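Local coordinates for protein aldehyde dehydrogenase 12 (Zea mays, PDB 6D97) that oxidises L-glutamate gamma-semialdehyde to glutamate with NAD+, the last step of proline catabolism in plants, at residues A295-K300 / Q331-M336; Q318-C323 / P436-T441; G325-A330 / R493-P498; E419-G424 / L452-R457; N459-A464 / R480-T485. All blocks are in the same frame, centred on the assembly; numbering follows the deposited sequence. Where two conformers were deposited one is given.

Contact 1. Residues A295-K300 / Q331-M336; sequences AGFDWK and QSVLFM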
# COMPACT_ATOMS: atom_id res chain seq x y z
N ALA A 295 28.72 -4.29 -9.69
CA ALA A 295 29.66 -3.24 -9.32
C ALA A 295 28.99 -1.87 -9.38
O ALA A 295 27.84 -1.71 -9.82
CB ALA A 295 30.89 -3.28 -10.23
N GLY A 296 29.73 -0.88 -8.91
CA GLY A 296 29.30 0.50 -9.00
C GLY A 296 30.47 1.44 -9.15
O GLY A 296 31.50 1.26 -8.50
N PHE A 297 30.34 2.44 -10.03
CA PHE A 297 31.24 3.58 -10.08
C PHE A 297 30.45 4.78 -9.59
O PHE A 297 29.78 5.47 -10.38
CB PHE A 297 31.81 3.78 -11.49
CG PHE A 297 32.94 4.75 -11.54
CD1 PHE A 297 34.23 4.34 -11.28
CD2 PHE A 297 32.70 6.08 -11.80
CE1 PHE A 297 35.28 5.25 -11.30
CE2 PHE A 297 33.74 6.99 -11.81
CZ PHE A 297 35.03 6.58 -11.57
N ASP A 298 30.54 5.05 -8.29
CA ASP A 298 29.64 5.98 -7.61
C ASP A 298 30.23 7.39 -7.55
O ASP A 298 31.44 7.56 -7.30
CB ASP A 298 29.37 5.44 -6.20
CG ASP A 298 29.17 3.94 -6.21
OD1 ASP A 298 28.35 3.46 -6.99
OD2 ASP A 298 29.79 3.24 -5.41
N TRP A 299 29.40 8.37 -7.83
CA TRP A 299 29.82 9.75 -7.96
C TRP A 299 29.24 10.59 -6.83
O TRP A 299 28.19 10.27 -6.27
CB TRP A 299 29.40 10.35 -9.33
CG TRP A 299 27.99 10.09 -9.76
CD1 TRP A 299 27.55 9.11 -10.61
CD2 TRP A 299 26.82 10.84 -9.38
NE1 TRP A 299 26.19 9.20 -10.77
CE2 TRP A 299 25.72 10.25 -10.03
CE3 TRP A 299 26.61 11.95 -8.56
CZ2 TRP A 299 24.42 10.73 -9.87
CZ3 TRP A 299 25.33 12.42 -8.40
CH2 TRP A 299 24.25 11.81 -9.05
N LYS A 300 29.95 11.67 -6.51
CA LYS A 300 29.47 12.72 -5.63
C LYS A 300 29.59 14.03 -6.37
O LYS A 300 30.67 14.36 -6.89
CB LYS A 300 30.25 12.77 -4.31
CG LYS A 300 29.86 13.92 -3.41
CD LYS A 300 30.59 13.85 -2.08
CE LYS A 300 29.99 12.78 -1.18
NZ LYS A 300 30.93 12.37 -0.09
N GLN A 331 32.94 6.17 -2.74
CA GLN A 331 33.10 7.35 -3.59
C GLN A 331 34.28 7.13 -4.54
O GLN A 331 35.43 7.06 -4.10
CB GLN A 331 33.31 8.58 -2.72
CG GLN A 331 33.71 9.84 -3.46
CD GLN A 331 33.69 11.06 -2.55
OE1 GLN A 331 32.75 11.26 -1.79
NE2 GLN A 331 34.74 11.88 -2.63
N SER A 332 33.99 7.02 -5.84
CA SER A 332 35.03 6.82 -6.84
C SER A 332 35.33 8.05 -7.68
O SER A 332 36.41 8.12 -8.27
CB SER A 332 34.64 5.67 -7.78
OG SER A 332 34.67 4.42 -7.11
N VAL A 333 34.41 9.01 -7.75
CA VAL A 333 34.68 10.26 -8.45
C VAL A 333 33.96 11.39 -7.72
O VAL A 333 32.89 11.20 -7.15
CB VAL A 333 34.25 10.17 -9.93
CG1 VAL A 333 32.77 9.90 -10.05
CG2 VAL A 333 34.63 11.45 -10.68
N LEU A 334 34.59 12.56 -7.72
CA LEU A 334 34.07 13.75 -7.06
C LEU A 334 34.02 14.89 -8.07
O LEU A 334 35.07 15.33 -8.56
CB LEU A 334 34.94 14.13 -5.85
CG LEU A 334 34.52 15.31 -4.98
CD1 LEU A 334 33.20 15.01 -4.30
CD2 LEU A 334 35.58 15.62 -3.94
N PHE A 335 32.81 15.36 -8.39
CA PHE A 335 32.61 16.52 -9.25
C PHE A 335 32.50 17.75 -8.35
O PHE A 335 31.46 17.99 -7.73
CB PHE A 335 31.37 16.37 -10.12
CG PHE A 335 31.39 15.17 -11.03
CD1 PHE A 335 31.95 15.26 -12.30
CD2 PHE A 335 30.83 13.97 -10.63
CE1 PHE A 335 31.96 14.16 -13.15
CE2 PHE A 335 30.84 12.87 -11.47
CZ PHE A 335 31.41 12.97 -12.73
N MET A 336 33.57 18.54 -8.28
CA MET A 336 33.62 19.73 -7.43
C MET A 336 33.15 20.95 -8.20
O MET A 336 33.75 21.32 -9.22
CB MET A 336 35.03 19.97 -6.90
CG MET A 336 35.57 18.93 -5.94
SD MET A 336 37.19 19.44 -5.35
CE MET A 336 36.79 21.09 -4.78
O HOH W 1 32.35 3.54 -6.71
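F297 lays one face of its ring over S332. CB of S332 lies 3.8 Å from the centroid of the F297 ring and 20° off its normal, a CH-pi contact shifted toward the rim. CG of F297 is anti to the backbone N (chi1 -168°), which carries the ring across to 331-336. There F297 CE2 also meets V333 CG1 at 3.5 Å, and the two side chains cross at about a right angle. The same methyl, V333 CG1, lies 3.5 Å from W299 CB. F335 turns its ring edge to W299: CB of W299 lies in the ring plane, 3.6 Å from F335 CE2. The indole itself leads away from 331-336. The backbones pair in parallel. S332 N bonds to D298 O, K300 N to V333 O, and F335 N to K300 O, the last at 2.8 Å. On the other face K300 and L334 lie side by side, with K300 CD 3.6 Å from L334 CD1. The lysine chain then bends at chi3 (-76°). Its NZ donates to Q331 OE1 at 2.7 Å, nearly in line with the amide C=O. NZ also forms a salt bridge with D319, which probably balances the charge of this buried lysine. Where the segments begin, a water accepts from D298 N. The contact is the strand pair of a beta-alpha-beta unit. Helix 309-321 links strands 298-302 and 331-337 and covers the face of K300 and Q331, while strands 463-467 and 437-443 flank the pair on its two outer edges.

Contact 2. Residues Q318-C323 / P436-T441; sequences QDAYAC and PFQVVT
The last turn of helix 309-321 packs here against the start of strand 437-443. Y321 is the main side chain of the helix in this contact. Its CG is anti to the carbonyl carbon (chi1 -61°), and the ring runs along the beginning of the strand. P436 lies across the ring at about a right angle. P436 C, 3.6 Å from Y321 CE1, and P436 CA lie at the ring edge. P436 CB touches Y321 CD1 at 3.8 Å. One ring face is taken by A320 CB of the same helix, which sits over its centre. Q438 points toward the helix, and its chain is extended beyond CG. Q438 NE2 donates to Y321 OH at 3.1 Å, with a nearly straight N-H...O angle of 158°. The hydroxyl lies in the amide plane, while the ring and amide planes stand 77° apart. A320 CB also touches Q438 NE2, at 3.6 Å. In the fold, the helix belongs to the unit 298-302, 309-321, 331-337, and strand 437-443 runs parallel to 331-337 in the same sheet. The contact thus joins the end of the crossover helix to the next strand over. Both polar groups are buried and have second partners. Y321 OH bonds to T411 O of strand 411-414, and Q438 OE1 takes Q331 NE2. A phenylalanine in place of Y321 would probably leave the amide nitrogen of Q438 and the carbonyl of T411 without their hydroxyl mate. Just past Y321, A322 leaves helical backbone angles and packs on T547 of the second subunit.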
# COMPACT_ATOMS: atom_id res chain seq x y z
N GLN A 318 35.43 9.45 4.53
CA GLN A 318 34.82 8.18 4.91
C GLN A 318 34.24 7.47 3.70
O GLN A 318 34.36 6.25 3.58
CB GLN A 318 33.75 8.40 5.98
CG GLN A 318 34.30 8.84 7.32
CD GLN A 318 35.07 7.74 8.04
OE1 GLN A 318 36.10 7.99 8.67
NE2 GLN A 318 34.57 6.52 7.96
N ASP A 319 33.61 8.22 2.80
CA ASP A 319 33.01 7.61 1.62
C ASP A 319 34.08 6.97 0.74
O ASP A 319 33.91 5.85 0.26
CB ASP A 319 32.22 8.64 0.82
CG ASP A 319 30.84 8.88 1.38
OD1 ASP A 319 30.33 8.01 2.11
OD2 ASP A 319 30.27 9.95 1.08
N ALA A 320 35.20 7.67 0.54
CA ALA A 320 36.20 7.19 -0.40
C ALA A 320 37.11 6.13 0.21
O ALA A 320 37.58 5.24 -0.51
CB ALA A 320 37.03 8.36 -0.92
N TYR A 321 37.36 6.18 1.52
CA TYR A 321 38.51 5.48 2.07
C TYR A 321 38.23 4.56 3.25
O TYR A 321 39.12 3.78 3.61
CB TYR A 321 39.59 6.49 2.47
CG TYR A 321 40.07 7.29 1.28
CD1 TYR A 321 40.39 6.65 0.09
CD2 TYR A 321 40.18 8.67 1.35
CE1 TYR A 321 40.82 7.37 -1.00
CE2 TYR A 321 40.60 9.40 0.26
CZ TYR A 321 40.92 8.75 -0.91
OH TYR A 321 41.35 9.47 -2.00
N ALA A 322 37.05 4.62 3.86
CA ALA A 322 36.70 3.60 4.84
C ALA A 322 36.76 2.23 4.19
O ALA A 322 36.40 2.07 3.02
CB ALA A 322 35.30 3.85 5.42
N CYS A 323 37.24 1.24 4.94
CA CYS A 323 37.53 -0.10 4.42
C CYS A 323 38.49 -0.06 3.25
O CYS A 323 38.49 -0.98 2.42
CB CYS A 323 36.24 -0.83 4.01
SG CYS A 323 34.97 -0.87 5.30
N PRO A 436 41.46 2.04 -2.22
CA PRO A 436 41.37 3.44 -1.73
C PRO A 436 41.87 4.43 -2.79
O PRO A 436 43.00 4.91 -2.78
CB PRO A 436 42.28 3.41 -0.49
CG PRO A 436 43.20 2.16 -0.67
CD PRO A 436 42.74 1.41 -1.89
N PHE A 437 40.97 4.76 -3.72
CA PHE A 437 41.36 5.51 -4.91
C PHE A 437 40.13 6.22 -5.46
O PHE A 437 39.08 5.58 -5.65
CB PHE A 437 41.99 4.61 -5.98
CG PHE A 437 42.53 5.36 -7.18
CD1 PHE A 437 41.69 5.74 -8.21
CD2 PHE A 437 43.87 5.70 -7.26
CE1 PHE A 437 42.18 6.45 -9.30
CE2 PHE A 437 44.35 6.41 -8.36
CZ PHE A 437 43.51 6.78 -9.37
N GLN A 438 40.26 7.51 -5.75
CA GLN A 438 39.17 8.26 -6.34
C GLN A 438 39.73 9.27 -7.34
O GLN A 438 40.90 9.67 -7.27
CB GLN A 438 38.36 9.02 -5.27
CG GLN A 438 39.18 9.99 -4.43
CD GLN A 438 38.31 10.86 -3.56
OE1 GLN A 438 37.22 11.27 -3.96
NE2 GLN A 438 38.79 11.18 -2.39
N VAL A 439 38.87 9.70 -8.25
CA VAL A 439 39.18 10.78 -9.18
C VAL A 439 38.41 12.02 -8.73
O VAL A 439 37.24 11.94 -8.35
CB VAL A 439 38.82 10.40 -10.63
CG1 VAL A 439 39.07 11.56 -11.58
CG2 VAL A 439 39.62 9.17 -11.06
N VAL A 440 39.09 13.16 -8.74
CA VAL A 440 38.48 14.45 -8.43
C VAL A 440 38.53 15.30 -9.69
O VAL A 440 39.50 15.27 -10.45
CB VAL A 440 39.20 15.15 -7.26
CG1 VAL A 440 38.62 16.52 -7.00
CG2 VAL A 440 39.12 14.28 -6.01
N THR A 441 37.45 16.05 -9.93
CA THR A 441 37.40 16.98 -11.04
C THR A 441 36.60 18.21 -10.62
O THR A 441 35.98 18.26 -9.55
CB THR A 441 36.78 16.34 -12.28
OG1 THR A 441 37.11 17.13 -13.43
CG2 THR A 441 35.28 16.24 -12.16

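Contact 3. Residues G325-A330 / R493-P498; sequences GQKCSA and RTTGAP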
# COMPACT_ATOMS: atom_id res chain seq x y z
N GLY A 325 38.26 1.79 0.70
CA GLY A 325 37.44 1.90 -0.49
C GLY A 325 36.76 0.63 -0.93
O GLY A 325 36.09 0.64 -1.97
N GLN A 326 36.89 -0.46 -0.18
CA GLN A 326 36.33 -1.75 -0.59
C GLN A 326 34.85 -1.84 -0.20
O GLN A 326 34.42 -2.71 0.56
CB GLN A 326 37.15 -2.89 0.01
CG GLN A 326 38.58 -2.91 -0.51
CD GLN A 326 39.44 -3.92 0.22
OE1 GLN A 326 39.78 -4.97 -0.33
NE2 GLN A 326 39.78 -3.61 1.46
N LYS A 327 34.07 -0.91 -0.74
CA LYS A 327 32.62 -0.92 -0.66
C LYS A 327 32.06 -0.75 -2.06
O LYS A 327 32.56 0.08 -2.83
CB LYS A 327 32.10 0.20 0.25
CG LYS A 327 32.63 0.14 1.68
CD LYS A 327 32.04 1.27 2.52
CE LYS A 327 32.13 0.94 4.00
NZ LYS A 327 31.68 2.08 4.84
N CYS A 328 31.02 -1.51 -2.40
CA CYS A 328 30.36 -1.27 -3.68
C CYS A 328 29.76 0.12 -3.76
O CYS A 328 29.38 0.56 -4.85
CB CYS A 328 29.27 -2.31 -3.96
SG CYS A 328 29.00 -3.48 -2.61
N SER A 329 29.67 0.83 -2.63
CA SER A 329 29.10 2.16 -2.54
C SER A 329 30.15 3.26 -2.41
O SER A 329 29.79 4.43 -2.25
CB SER A 329 28.12 2.24 -1.36
OG SER A 329 28.76 1.92 -0.14
N ALA A 330 31.44 2.91 -2.49
CA ALA A 330 32.49 3.87 -2.17
C ALA A 330 32.56 4.98 -3.21
O ALA A 330 32.29 4.78 -4.40
CB ALA A 330 33.84 3.16 -2.07
N ARG A 493 25.95 11.41 1.38
CA ARG A 493 27.07 10.49 1.36
C ARG A 493 26.84 9.48 0.24
O ARG A 493 25.77 9.42 -0.36
CB ARG A 493 27.22 9.77 2.71
CG ARG A 493 25.99 8.95 3.10
CD ARG A 493 25.98 8.60 4.58
NE ARG A 493 25.15 7.42 4.84
CZ ARG A 493 23.85 7.47 5.11
NH1 ARG A 493 23.22 8.63 5.16
NH2 ARG A 493 23.18 6.34 5.33
N THR A 494 27.86 8.67 -0.04
CA THR A 494 27.68 7.56 -0.97
C THR A 494 27.62 6.20 -0.29
O THR A 494 27.06 5.27 -0.88
CB THR A 494 28.81 7.53 -2.02
OG1 THR A 494 30.05 7.17 -1.39
CG2 THR A 494 28.97 8.89 -2.67
N THR A 495 28.14 6.08 0.92
CA THR A 495 28.25 4.80 1.61
C THR A 495 27.35 4.74 2.83
O THR A 495 26.80 5.75 3.29
CB THR A 495 29.70 4.54 2.02
OG1 THR A 495 30.08 5.46 3.05
CG2 THR A 495 30.63 4.71 0.84
N GLY A 496 27.20 3.53 3.36
CA GLY A 496 26.54 3.34 4.64
C GLY A 496 25.04 3.26 4.58
O GLY A 496 24.36 3.82 5.45
N ALA A 497 24.49 2.59 3.58
CA ALA A 497 23.04 2.41 3.50
C ALA A 497 22.59 1.43 4.57
O ALA A 497 23.02 0.27 4.55
CB ALA A 497 22.64 1.91 2.12
N PRO A 498 21.77 1.85 5.53
CA PRO A 498 21.35 0.92 6.59
C PRO A 498 20.11 0.14 6.19
O PRO A 498 19.61 0.25 5.07
CB PRO A 498 21.08 1.86 7.77
CG PRO A 498 20.63 3.14 7.12
CD PRO A 498 21.27 3.22 5.76
O HOH W 2 32.32 4.69 4.00
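T494 and T495 face S329 with different groups. The hydroxyl of T494 comes in the carbonyl plane of S329: OG1 of T494 donates to S329 O at 2.9 Å, with a C=O...O angle of 156°. T495 presents its methyl instead. T495 CG2 lies 3.2 Å from S329 O and 3.5 Å from S329 OG. In T495 the methyl is anti to the carbonyl carbon and OG1 lies between the backbone N and that carbon (chi1 68°), which turns the methyl toward S329 and leaves OG1 to meet D319 and a water. The extended chain of K327 crosses T495 at about a right angle, with K327 CD 4.1 Å from T495 CB. Beyond it the water joins the two polar ends. It accepts from K327 NZ at 2.8 Å and donates to T495 OG1 at 2.6 Å. K327 NZ has a further partner in Q144. A valine in place of T494 would probably take from the S329 carbonyl its hydroxyl donor and join the two loops less firmly. That carbonyl also receives a weak bond from T463 OG1. Each loop is also held from within. K327 to A330 form a type I turn, with A330 N bonded to K327 O. R493 folds back on its own loop, and its NH2 donates to G496 O at 2.8 Å. The first loop links helix 309-321 to strand 331-337. The second follows strand 485-488. They meet beside the end of that helix, where D319 binds T494 and T495, and near the start of strand 463-467, where T463 lies.

Contact 4. Residues E419-G424 / L452-R457; sequences EILKSG and LEACER
L421 reaches R457 and A454 of helix 448-457 with CB and the CD2 methyl. CB of L421 lies 3.9 Å from R457 NH1. CG is anti to the carbonyl carbon (chi1 -74°), and from it CD2 turns to the helix. CD2 of L421 packs on A454 CB at 3.7 Å. It is equally close, 3.7 Å, to R457 NH1. It also lies near the carboxylate of E453, 4.1 Å from OE2. The polar part of the contact is at the backbone of the same residue. R457 bends at chi3 (65°) and brings the end of its guanidinium to L421 O. NH1 of R457 donates at 2.7 Å, in the carbonyl plane on a lone pair. NH2 of R457 donates to the same oxygen at 3.0 Å, from above the carbonyl plane. One atom is thus gripped by two nitrogens, and it lies in the guanidinium plane. L421 stands between helices 417-420 and 425-429, so the arginine ties the linking turn to helix 448-457. This is surface packing, away from the NAD pocket. R457 NH1 also forms a salt bridge with E453 OE2 at 3.1 Å, one helical turn earlier. That bond probably limits the rotation of the guanidinium. F426 of helix 425-429 adds a cation-pi contact to R457 and also touches A454. In the linking segment, K422 forms a salt bridge with E419, and G424 is the N-cap of helix 425-429.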
# COMPACT_ATOMS: atom_id res chain seq x y z
N GLU A 419 38.70 16.78 -20.18
CA GLU A 419 39.45 15.62 -20.65
C GLU A 419 38.72 14.32 -20.31
O GLU A 419 38.78 13.36 -21.09
CB GLU A 419 40.85 15.62 -20.04
CG GLU A 419 41.65 16.90 -20.27
CD GLU A 419 42.05 17.10 -21.72
OE1 GLU A 419 42.00 16.12 -22.49
OE2 GLU A 419 42.41 18.24 -22.09
N ILE A 420 38.03 14.28 -19.17
CA ILE A 420 37.27 13.10 -18.77
C ILE A 420 36.25 12.74 -19.85
O ILE A 420 36.11 11.57 -20.23
CB ILE A 420 36.58 13.34 -17.42
CG1 ILE A 420 37.61 13.54 -16.31
CG2 ILE A 420 35.65 12.19 -17.07
CD1 ILE A 420 37.01 14.01 -15.01
N LEU A 421 35.55 13.74 -20.38
CA LEU A 421 34.46 13.49 -21.32
C LEU A 421 34.94 12.93 -22.64
O LEU A 421 34.13 12.36 -23.39
CB LEU A 421 33.67 14.77 -21.55
CG LEU A 421 32.78 15.14 -20.37
CD1 LEU A 421 31.96 16.38 -20.69
CD2 LEU A 421 31.87 13.98 -20.01
N LYS A 422 36.22 13.06 -22.95
CA LYS A 422 36.75 12.56 -24.20
C LYS A 422 36.75 11.03 -24.22
O LYS A 422 36.86 10.38 -23.18
CB LYS A 422 38.16 13.10 -24.44
CG LYS A 422 38.19 14.61 -24.59
CD LYS A 422 39.61 15.13 -24.63
CE LYS A 422 39.69 16.40 -25.46
NZ LYS A 422 40.45 17.49 -24.79
N SER A 423 36.61 10.47 -25.41
CA SER A 423 36.63 9.02 -25.57
C SER A 423 38.00 8.48 -25.19
O SER A 423 39.02 9.17 -25.30
CB SER A 423 36.27 8.64 -27.00
OG SER A 423 35.60 7.39 -27.05
N GLY A 424 38.02 7.24 -24.73
CA GLY A 424 39.25 6.64 -24.24
C GLY A 424 39.54 7.07 -22.81
O GLY A 424 39.66 6.22 -21.92
N LEU A 452 26.44 15.94 -15.86
CA LEU A 452 25.33 15.02 -16.03
C LEU A 452 25.52 14.12 -17.24
O LEU A 452 25.09 12.97 -17.23
CB LEU A 452 24.02 15.80 -16.15
CG LEU A 452 23.63 16.61 -14.91
CD1 LEU A 452 22.39 17.45 -15.18
CD2 LEU A 452 23.40 15.68 -13.73
N GLU A 453 26.17 14.63 -18.30
CA GLU A 453 26.52 13.77 -19.43
C GLU A 453 27.45 12.65 -18.99
O GLU A 453 27.28 11.49 -19.38
CB GLU A 453 27.17 14.59 -20.55
CG GLU A 453 27.68 13.73 -21.70
CD GLU A 453 28.56 14.49 -22.68
OE1 GLU A 453 28.39 15.72 -22.81
OE2 GLU A 453 29.43 13.85 -23.31
N ALA A 454 28.45 12.98 -18.16
CA ALA A 454 29.38 11.95 -17.68
C ALA A 454 28.66 10.90 -16.85
O ALA A 454 28.95 9.71 -16.96
CB ALA A 454 30.50 12.60 -16.88
N CYS A 455 27.71 11.33 -16.01
CA CYS A 455 26.98 10.37 -15.19
C CYS A 455 26.08 9.48 -16.04
O CYS A 455 25.93 8.29 -15.77
CB CYS A 455 26.16 11.09 -14.11
SG CYS A 455 27.14 11.97 -12.87
N GLU A 456 25.47 10.05 -17.09
CA GLU A 456 24.61 9.26 -17.97
C GLU A 456 25.42 8.28 -18.80
O GLU A 456 24.91 7.20 -19.15
CB GLU A 456 23.80 10.20 -18.86
CG GLU A 456 23.00 9.52 -19.96
CD GLU A 456 21.74 8.83 -19.45
OE1 GLU A 456 21.45 8.94 -18.24
OE2 GLU A 456 21.04 8.19 -20.27
N ARG A 457 26.67 8.60 -19.12
CA ARG A 457 27.50 7.71 -19.92
C ARG A 457 28.08 6.55 -19.13
O ARG A 457 28.62 5.62 -19.74
CB ARG A 457 28.62 8.51 -20.59
CG ARG A 457 28.17 9.31 -21.80
CD ARG A 457 29.22 10.34 -22.23
NE ARG A 457 30.46 9.72 -22.71
CZ ARG A 457 31.56 10.41 -23.00
NH1 ARG A 457 31.58 11.72 -22.87
NH2 ARG A 457 32.64 9.76 -23.43

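Contact 5. Residues N459-A464 / R480-T485; sequences NAHLTA and RSVNGT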
# COMPACT_ATOMS: atom_id res chain seq x y z
N ASN A 459 28.15 3.05 -16.94
CA ASN A 459 27.46 1.78 -17.11
C ASN A 459 26.90 1.22 -15.81
O ASN A 459 26.23 0.19 -15.84
CB ASN A 459 28.39 0.75 -17.74
CG ASN A 459 28.77 1.09 -19.17
OD1 ASN A 459 27.93 1.48 -19.98
ND2 ASN A 459 30.05 0.93 -19.48
N ALA A 460 27.17 1.86 -14.68
CA ALA A 460 26.70 1.41 -13.38
C ALA A 460 25.99 2.56 -12.68
O ALA A 460 26.43 3.71 -12.75
CB ALA A 460 27.86 0.89 -12.51
N HIS A 461 24.88 2.23 -12.01
CA HIS A 461 24.04 3.22 -11.34
C HIS A 461 23.66 2.68 -9.96
O HIS A 461 22.51 2.31 -9.71
CB HIS A 461 22.81 3.55 -12.19
CG HIS A 461 23.15 4.04 -13.56
ND1 HIS A 461 23.83 5.22 -13.78
CD2 HIS A 461 22.91 3.51 -14.79
CE1 HIS A 461 24.00 5.40 -15.08
NE2 HIS A 461 23.45 4.38 -15.71
N LEU A 462 24.65 2.63 -9.07
CA LEU A 462 24.44 2.12 -7.72
C LEU A 462 24.17 3.27 -6.76
O LEU A 462 23.01 3.65 -6.56
CB LEU A 462 25.64 1.29 -7.27
CG LEU A 462 25.49 0.44 -6.02
CD1 LEU A 462 24.11 -0.17 -5.93
CD2 LEU A 462 26.54 -0.65 -6.01
N THR A 463 25.21 3.82 -6.15
CA THR A 463 25.04 4.92 -5.22
C THR A 463 25.56 6.22 -5.81
O THR A 463 26.30 6.24 -6.80
CB THR A 463 25.74 4.64 -3.88
OG1 THR A 463 27.16 4.58 -4.08
CG2 THR A 463 25.26 3.33 -3.30
N ALA A 464 25.13 7.32 -5.19
CA ALA A 464 25.46 8.66 -5.65
C ALA A 464 25.10 9.64 -4.53
O ALA A 464 24.25 9.35 -3.69
CB ALA A 464 24.72 9.02 -6.93
N ARG A 480 17.59 14.12 -13.62
CA ARG A 480 18.44 13.77 -14.76
C ARG A 480 19.58 12.85 -14.33
O ARG A 480 20.73 13.01 -14.74
CB ARG A 480 18.96 15.02 -15.45
CG ARG A 480 17.96 15.64 -16.42
CD ARG A 480 18.29 17.10 -16.74
NE ARG A 480 17.40 18.04 -16.06
CZ ARG A 480 16.22 18.44 -16.53
NH1 ARG A 480 15.78 17.97 -17.69
NH2 ARG A 480 15.49 19.30 -15.85
N SER A 481 19.26 11.87 -13.49
CA SER A 481 20.19 10.84 -13.04
C SER A 481 19.39 9.58 -12.74
O SER A 481 18.16 9.59 -12.78
CB SER A 481 21.01 11.32 -11.84
OG SER A 481 20.18 11.63 -10.73
N VAL A 482 20.10 8.49 -12.41
CA VAL A 482 19.48 7.17 -12.34
C VAL A 482 19.76 6.45 -11.02
O VAL A 482 18.89 5.74 -10.50
CB VAL A 482 19.94 6.31 -13.53
CG1 VAL A 482 19.48 4.86 -13.38
CG2 VAL A 482 19.43 6.88 -14.84
N ASN A 483 20.96 6.66 -10.45
CA ASN A 483 21.56 5.74 -9.47
C ASN A 483 20.58 5.31 -8.39
O ASN A 483 19.87 6.13 -7.80
CB ASN A 483 22.79 6.39 -8.85
CG ASN A 483 23.96 6.42 -9.79
OD1 ASN A 483 23.80 6.52 -11.01
ND2 ASN A 483 25.16 6.32 -9.24
N GLY A 484 20.55 4.00 -8.12
CA GLY A 484 19.45 3.42 -7.37
C GLY A 484 19.42 3.80 -5.91
O GLY A 484 18.39 3.65 -5.24
N THR A 485 20.54 4.29 -5.38
CA THR A 485 20.62 4.71 -3.98
C THR A 485 21.34 6.05 -3.95
O THR A 485 22.56 6.12 -3.76
CB THR A 485 21.33 3.67 -3.12
OG1 THR A 485 20.82 2.37 -3.42
CG2 THR A 485 21.08 3.98 -1.66
O HOH W 3 27.19 5.64 -11.24
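N483 wedges its amide between H461 and T463, and the contact is tight here. N483 ND2 donates to T463 O at 2.7 Å, coming from above the carbonyl plane. On the other branch, N483 OD1 takes the N-H of H461 ND1 at 3.1 Å and lies in the imidazole plane. V482 covers one face of that ring, its CB 4.1 Å from the H461 ring centroid in a CH-pi contact. The backbones close the rest. G484 N bonds to H461 O at 3.0 Å, T485 N to L462 O at 2.8 Å, and A464 N to T485 O at 3.2 Å. T463 and T485 pair in parallel and lie side by side. They begin strands 463-467 and 485-488, which helix 471-479 connects in a beta-alpha-beta crossover. At T485 the sheet runs on into a strand of the second subunit. The side toward exposed N459 is looser. There A460 O is linked to N483 ND2 by a water. H461 NE2 lies beyond the tight part and bonds to K94 of the second subunit.

In the fold
Contacts 1, 2 and 5 involve strands of one mixed sheet, and contacts 3 and 4 pack beside it. Part of its order runs 437-443, 331-337, 298-302, 463-467, 485-488 through contacts 2, 1 and 5. Between centres, contacts 1 and 2 are about 8 Å apart. They cross along the chain and share the unit around helix 309-321. The centre of contact 3, which joins loops, lies about 10 Å from the centre of each. Its long chain span encloses contact 5. Contact 4 lies at the surface, its centre about 23 Å from that of contact 3, and reaches contact 1 through C455. Contact 5 ends the series at the edge strand, where the second subunit extends the sheet. The set thus joins the sheet core to the subunit interface.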